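PDB 3CVO: class I SAM-dependent methyltransferase, which is of unknown function but probably binds S-adenosylmethionine and transfers its methyl group to a substrate not yet identified. Local coordinates for residues Glu32-Tyr37 with Pro123-Val128; Arg131-Cys136 with Leu150-Tyr155. One frame throughout, in Å; residues are numbered along the deposited sequence.

Contact 1. Residues Glu32-Tyr37 with Pro123-Val128; sequences EVILEY and PDVVLV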
loop_
_atom_site.group_PDB
_atom_site.type_symbol
_atom_site.label_atom_id
_atom_site.label_comp_id
_atom_site.label_asym_id
_atom_site.label_seq_id
_atom_site.Cartn_x
_atom_site.Cartn_y
_atom_site.Cartn_z
ATOM N N GLU A 32 -8.200 -15.274 24.149
ATOM C CA GLU A 32 -7.966 -14.309 25.232
ATOM C C GLU A 32 -8.012 -12.892 24.694
ATOM O O GLU A 32 -8.587 -11.987 25.306
ATOM C CB GLU A 32 -6.621 -14.484 25.910
ATOM C CG GLU A 32 -6.344 -13.331 26.871
ATOM C CD GLU A 32 -4.931 -13.294 27.436
ATOM O OE1 GLU A 32 -3.964 -13.630 26.702
ATOM O OE2 GLU A 32 -4.801 -12.910 28.627
ATOM N N VAL A 33 -7.389 -12.715 23.538
ATOM C CA VAL A 33 -7.294 -11.401 22.882
ATOM C C VAL A 33 -8.132 -11.433 21.626
ATOM O O VAL A 33 -7.978 -12.294 20.774
ATOM C CB VAL A 33 -5.798 -10.941 22.609
ATOM C CG1 VAL A 33 -5.731 -9.515 21.989
ATOM C CG2 VAL A 33 -4.987 -11.011 23.901
ATOM N N ILE A 34 -9.037 -10.454 21.541
ATOM C CA ILE A 34 -9.994 -10.366 20.448
ATOM C C ILE A 34 -9.843 -9.023 19.761
ATOM O O ILE A 34 -9.838 -8.014 20.401
ATOM C CB ILE A 34 -11.492 -10.485 20.963
ATOM C CG1 ILE A 34 -11.766 -11.863 21.574
ATOM C CG2 ILE A 34 -12.496 -10.179 19.800
ATOM C CD1 ILE A 34 -12.923 -11.912 22.642
ATOM N N LEU A 35 -9.710 -9.055 18.445
ATOM C CA LEU A 35 -9.687 -7.837 17.653
ATOM C C LEU A 35 -10.870 -7.875 16.714
ATOM O O LEU A 35 -11.067 -8.861 16.015
ATOM C CB LEU A 35 -8.356 -7.736 16.843
ATOM C CG LEU A 35 -8.354 -6.755 15.653
ATOM C CD1 LEU A 35 -8.632 -5.329 16.210
ATOM C CD2 LEU A 35 -7.056 -6.813 14.815
ATOM N N GLU A 36 -11.660 -6.809 16.729
ATOM C CA GLU A 36 -12.779 -6.675 15.829
ATOM C C GLU A 36 -12.633 -5.491 14.928
ATOM O O GLU A 36 -12.152 -4.410 15.301
ATOM C CB GLU A 36 -14.107 -6.528 16.601
ATOM C CG GLU A 36 -14.416 -7.507 17.662
ATOM C CD GLU A 36 -15.793 -7.255 18.247
ATOM O OE1 GLU A 36 -16.064 -6.076 18.614
ATOM O OE2 GLU A 36 -16.619 -8.218 18.316
ATOM N N TYR A 37 -13.033 -5.709 13.692
ATOM C CA TYR A 37 -13.277 -4.575 12.804
ATOM C C TYR A 37 -14.783 -4.450 12.637
ATOM O O TYR A 37 -15.422 -5.363 12.138
ATOM C CB TYR A 37 -12.626 -4.832 11.468
ATOM C CG TYR A 37 -11.115 -4.883 11.440
ATOM C CD1 TYR A 37 -10.369 -3.740 11.314
ATOM C CD2 TYR A 37 -10.444 -6.104 11.491
ATOM C CE1 TYR A 37 -8.966 -3.785 11.216
ATOM C CE2 TYR A 37 -9.057 -6.177 11.388
ATOM C CZ TYR A 37 -8.319 -5.003 11.250
ATOM O OH TYR A 37 -6.954 -4.993 11.076
ATOM N N PRO A 123 -3.621 -10.672 18.710
ATOM C CA PRO A 123 -4.929 -11.326 18.813
ATOM C C PRO A 123 -4.819 -12.807 18.677
ATOM O O PRO A 123 -3.836 -13.333 18.119
ATOM C CB PRO A 123 -5.733 -10.756 17.629
ATOM C CG PRO A 123 -4.918 -9.746 17.014
ATOM C CD PRO A 123 -3.522 -9.767 17.561
ATOM N N ASP A 124 -5.834 -13.453 19.228
ATOM C CA ASP A 124 -6.074 -14.883 19.049
ATOM C C ASP A 124 -7.155 -15.103 18.020
ATOM O O ASP A 124 -7.121 -16.064 17.280
ATOM C CB ASP A 124 -6.499 -15.487 20.360
ATOM C CG ASP A 124 -5.418 -15.363 21.423
ATOM O OD1 ASP A 124 -4.266 -15.688 21.092
ATOM O OD2 ASP A 124 -5.715 -14.937 22.561
ATOM N N VAL A 125 -8.121 -14.188 18.008
ATOM C CA VAL A 125 -9.206 -14.175 17.012
ATOM C C VAL A 125 -9.389 -12.781 16.462
ATOM O O VAL A 125 -9.252 -11.788 17.156
ATOM C CB VAL A 125 -10.571 -14.719 17.593
ATOM C CG1 VAL A 125 -11.147 -13.760 18.632
ATOM C CG2 VAL A 125 -11.576 -14.924 16.479
ATOM N N VAL A 126 -9.636 -12.725 15.159
ATOM C CA VAL A 126 -9.993 -11.476 14.468
ATOM C C VAL A 126 -11.336 -11.629 13.796
ATOM O O VAL A 126 -11.613 -12.592 13.055
ATOM C CB VAL A 126 -8.940 -11.063 13.392
ATOM C CG1 VAL A 126 -9.364 -9.768 12.611
ATOM C CG2 VAL A 126 -7.554 -10.910 14.050
ATOM N N LEU A 127 -12.180 -10.649 14.051
ATOM C CA LEU A 127 -13.464 -10.566 13.360
ATOM C C LEU A 127 -13.482 -9.432 12.344
ATOM O O LEU A 127 -13.208 -8.296 12.665
ATOM C CB LEU A 127 -14.594 -10.314 14.364
ATOM C CG LEU A 127 -15.971 -10.049 13.734
ATOM C CD1 LEU A 127 -16.488 -11.306 12.967
ATOM C CD2 LEU A 127 -17.018 -9.570 14.768
ATOM N N VAL A 128 -13.773 -9.812 11.108
ATOM C CA VAL A 128 -13.900 -8.876 9.997
ATOM C C VAL A 128 -15.399 -8.614 9.754
ATOM O O VAL A 128 -16.136 -9.441 9.186
ATOM C CB VAL A 128 -13.126 -9.340 8.735
ATOM C CG1 VAL A 128 -13.441 -8.444 7.525
ATOM C CG2 VAL A 128 -11.606 -9.374 9.014
HETATM O O HOH W 1 -3.457 -14.249 23.917
#
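The backbone N of E32 donates to D124 OD2 at 3.0 Å. V33 N reaches the same oxygen at 2.9 Å, and the two donors come from opposite faces of the carboxylate plane. CG of D124 lies anti to its carbonyl carbon (chi1 -62°), which carries the carboxylate up to these two amides. In one of the two conformers of E32, a water also links OE1 to D124 OD2. The other carboxylate oxygen, OD1, pairs with R146. V33 O takes D124 N at 2.9 Å and, weakly, V125 N. Here the strands 33-37 and 125-128 begin to run side by side in parallel. CG1 of I34 lies alongside CG1 of V125, 3.6 Å away. L35 binds V125 O through its N and L127 N through its O, both nearly straight. Its CB rests on CG of P123, and L35 CD2 meets V126 CG2 at 4.2 Å. E36 sends its carboxylate past L127, OE2 to CD2 3.8 Å. The polar end is held by Y28, S42, T43 and S56. Y37 N closes the pairing on L127 O at 2.8 Å. The ring of Y37 meets V126 CG1 at its edge, CE2 to CG1 3.8 Å, and its hydroxyl bonds P111 O. These are the two central parallel strands of the Rossmann-like methyltransferase sheet. Strand 53-58 flanks 33-37, and strand 148-152 flanks 125-128. Helix 18-30 packs on the face of I34, V125 and L127; helix 133-143 packs on that of Y37, V126 and V128.

Contact 2. Residues Arg131-Cys136 with Leu150-Tyr155; sequences RFRVGC and LLFDDY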
loop_
_atom_site.group_PDB
_atom_site.type_symbol
_atom_site.label_atom_id
_atom_site.label_comp_id
_atom_site.label_asym_id
_atom_site.label_seq_id
_atom_site.Cartn_x
_atom_site.Cartn_y
_atom_site.Cartn_z
ATOM N N ARG A 131 -15.755 -2.150 7.665
ATOM C CA ARG A 131 -15.436 -1.624 6.341
ATOM C C ARG A 131 -14.103 -2.213 5.864
ATOM O O ARG A 131 -13.407 -2.867 6.612
ATOM C CB ARG A 131 -15.328 -0.111 6.372
ATOM C CG ARG A 131 -16.630 0.616 6.788
ATOM C CD ARG A 131 -17.665 0.558 5.685
ATOM N NE ARG A 131 -18.537 -0.583 5.879
ATOM C CZ ARG A 131 -18.910 -1.408 4.919
ATOM N NH1 ARG A 131 -18.458 -1.243 3.688
ATOM N NH2 ARG A 131 -19.723 -2.413 5.200
ATOM N N PHE A 132 -13.765 -1.946 4.627
ATOM C CA PHE A 132 -12.530 -2.451 4.025
ATOM C C PHE A 132 -12.310 -3.908 4.341
ATOM O O PHE A 132 -11.177 -4.286 4.689
ATOM C CB PHE A 132 -11.298 -1.709 4.503
ATOM C CG PHE A 132 -11.393 -0.225 4.366
ATOM C CD1 PHE A 132 -11.025 0.402 3.191
ATOM C CD2 PHE A 132 -11.867 0.539 5.406
ATOM C CE1 PHE A 132 -11.137 1.805 3.045
ATOM C CE2 PHE A 132 -11.978 1.945 5.280
ATOM C CZ PHE A 132 -11.597 2.566 4.077
ATOM N N ARG A 133 -13.336 -4.732 4.180
ATOM C CA ARG A 133 -13.267 -6.124 4.717
ATOM C C ARG A 133 -12.086 -6.927 4.152
ATOM O O ARG A 133 -11.337 -7.591 4.877
ATOM C CB ARG A 133 -14.563 -6.883 4.512
ATOM C CG ARG A 133 -15.665 -6.313 5.368
ATOM C CD ARG A 133 -16.862 -7.201 5.527
ATOM N NE ARG A 133 -17.829 -6.491 6.333
ATOM C CZ ARG A 133 -18.965 -6.984 6.812
ATOM N NH1 ARG A 133 -19.334 -8.249 6.614
ATOM N NH2 ARG A 133 -19.727 -6.176 7.517
ATOM N N VAL A 134 -11.945 -6.910 2.834
ATOM C CA VAL A 134 -10.778 -7.585 2.218
ATOM C C VAL A 134 -9.450 -7.042 2.749
ATOM O O VAL A 134 -8.547 -7.804 3.111
ATOM C CB VAL A 134 -10.840 -7.623 0.668
ATOM C CG1 VAL A 134 -9.502 -8.216 0.103
ATOM C CG2 VAL A 134 -12.045 -8.435 0.237
ATOM N N GLY A 135 -9.372 -5.734 2.892
ATOM C CA GLY A 135 -8.173 -5.067 3.372
ATOM C C GLY A 135 -7.809 -5.487 4.794
ATOM O O GLY A 135 -6.654 -5.678 5.113
ATOM N N CYS A 136 -8.828 -5.634 5.630
ATOM C CA CYS A 136 -8.649 -5.997 7.037
ATOM C C CYS A 136 -8.178 -7.455 7.121
ATOM O O CYS A 136 -7.330 -7.829 7.952
ATOM C CB CYS A 136 -9.928 -5.863 7.813
ATOM S SG CYS A 136 -10.548 -4.162 7.994
ATOM N N LEU A 150 -9.534 -16.175 11.979
ATOM C CA LEU A 150 -10.222 -15.006 11.400
ATOM C C LEU A 150 -11.613 -15.393 10.987
ATOM O O LEU A 150 -11.858 -16.378 10.306
ATOM C CB LEU A 150 -9.414 -14.377 10.240
ATOM C CG LEU A 150 -10.021 -13.052 9.748
ATOM C CD1 LEU A 150 -8.914 -12.036 9.407
ATOM C CD2 LEU A 150 -10.963 -13.209 8.580
ATOM N N LEU A 151 -12.575 -14.628 11.478
ATOM C CA LEU A 151 -13.976 -14.816 11.132
ATOM C C LEU A 151 -14.391 -13.661 10.224
ATOM O O LEU A 151 -14.219 -12.488 10.553
ATOM C CB LEU A 151 -14.853 -14.824 12.389
ATOM C CG LEU A 151 -14.520 -15.806 13.518
ATOM C CD1 LEU A 151 -15.416 -15.592 14.737
ATOM C CD2 LEU A 151 -14.536 -17.272 12.999
ATOM N N PHE A 152 -14.881 -14.000 9.055
ATOM C CA PHE A 152 -15.204 -12.992 8.047
ATOM C C PHE A 152 -16.719 -13.112 7.809
ATOM O O PHE A 152 -17.214 -14.066 7.200
ATOM C CB PHE A 152 -14.390 -13.292 6.797
ATOM C CG PHE A 152 -14.355 -12.203 5.726
ATOM C CD1 PHE A 152 -15.484 -11.546 5.328
ATOM C CD2 PHE A 152 -13.156 -11.886 5.087
ATOM C CE1 PHE A 152 -15.455 -10.602 4.312
ATOM C CE2 PHE A 152 -13.110 -10.947 4.071
ATOM C CZ PHE A 152 -14.273 -10.295 3.692
ATOM N N ASP A 153 -17.456 -12.125 8.289
ATOM C CA ASP A 153 -18.908 -12.158 8.148
ATOM C C ASP A 153 -19.378 -11.718 6.759
ATOM O O ASP A 153 -18.739 -10.892 6.101
ATOM C CB ASP A 153 -19.590 -11.320 9.205
ATOM C CG ASP A 153 -21.031 -11.754 9.451
ATOM O OD1 ASP A 153 -21.462 -12.887 9.053
ATOM O OD2 ASP A 153 -21.743 -10.948 10.072
ATOM N N ASP A 154 -20.481 -12.337 6.333
ATOM C CA ASP A 154 -21.107 -12.015 5.040
ATOM C C ASP A 154 -20.140 -12.292 3.937
ATOM O O ASP A 154 -20.033 -11.532 2.992
ATOM C CB ASP A 154 -21.430 -10.517 4.973
ATOM C CG ASP A 154 -22.276 -10.070 6.136
ATOM O OD1 ASP A 154 -23.459 -10.479 6.149
ATOM O OD2 ASP A 154 -21.753 -9.355 7.048
ATOM N N TYR A 155 -19.394 -13.370 4.099
ATOM C CA TYR A 155 -18.329 -13.739 3.154
ATOM C C TYR A 155 -18.830 -14.127 1.758
ATOM O O TYR A 155 -18.193 -13.824 0.756
ATOM C CB TYR A 155 -17.474 -14.860 3.724
ATOM C CG TYR A 155 -16.255 -15.194 2.858
ATOM C CD1 TYR A 155 -15.187 -14.317 2.713
ATOM C CD2 TYR A 155 -16.191 -16.400 2.199
ATOM C CE1 TYR A 155 -14.110 -14.636 1.930
ATOM C CE2 TYR A 155 -15.099 -16.737 1.432
ATOM C CZ TYR A 155 -14.071 -15.864 1.297
ATOM O OH TYR A 155 -12.981 -16.240 0.528
#
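The guanidinium of R133 meets D153 O and D154 OD2 at its edge, near its own plane. The F152 ring has Y155 CD1 over the centre of one face, 3.7 Å above the plane. R133 approaches that ring obliquely, with CB 3.5 Å from F152 CZ. The planes of guanidinium and ring stand 63° apart, and the guanidinium lies beyond the ring. It is the aliphatic part of R133 that packs here, CD lying 3.9 Å from F152 CE1. The chain is extended from CG to NE (chi2 -164°, chi3 -178°), which carries the charged end past the ring to the turn after strand 148-152. R133 NH1 makes a salt bridge to D154 OD2 at 2.7 Å, using the anti lone pair of that oxygen. The same R133 NH1 bonds D153 O weakly, at 2.8 Å. NE is taken by G130 O. D153 turns its own carboxylate to R176. Replacing R133 by a leucine would probably leave D154 without this cationic mate and D153 O without its weak donor. The contact joins the first turn of helix 133-143 to the end of strand 148-152 within one beta-alpha-beta unit. One NH1 serves a carboxylate and a carbonyl, so charge pairing and the weak bond together tie the helix start to the segment after the strand.

How the contacts relate
The two contacts follow in series along the chain, and their centres are about 12 Å apart. Strand 125-128 connects them. It lies in the second segment of contact 1, and it opens the beta-alpha-beta unit that contact 2 closes. On its other edge it pairs with strand 148-152: V126 O to L151 N is 2.7 Å and V128 N to L151 O 2.8 Å, both probable hydrogen bonds. Helix 133-143 also packs back on contact 1, with C136 SG 3.4 Å from Y37 CD1. In class I methyltransferases the cofactor generally binds at the C-terminal ends of such parallel strands. The cofactor site, if it is as in relatives, therefore probably lies beyond Y37 and V128.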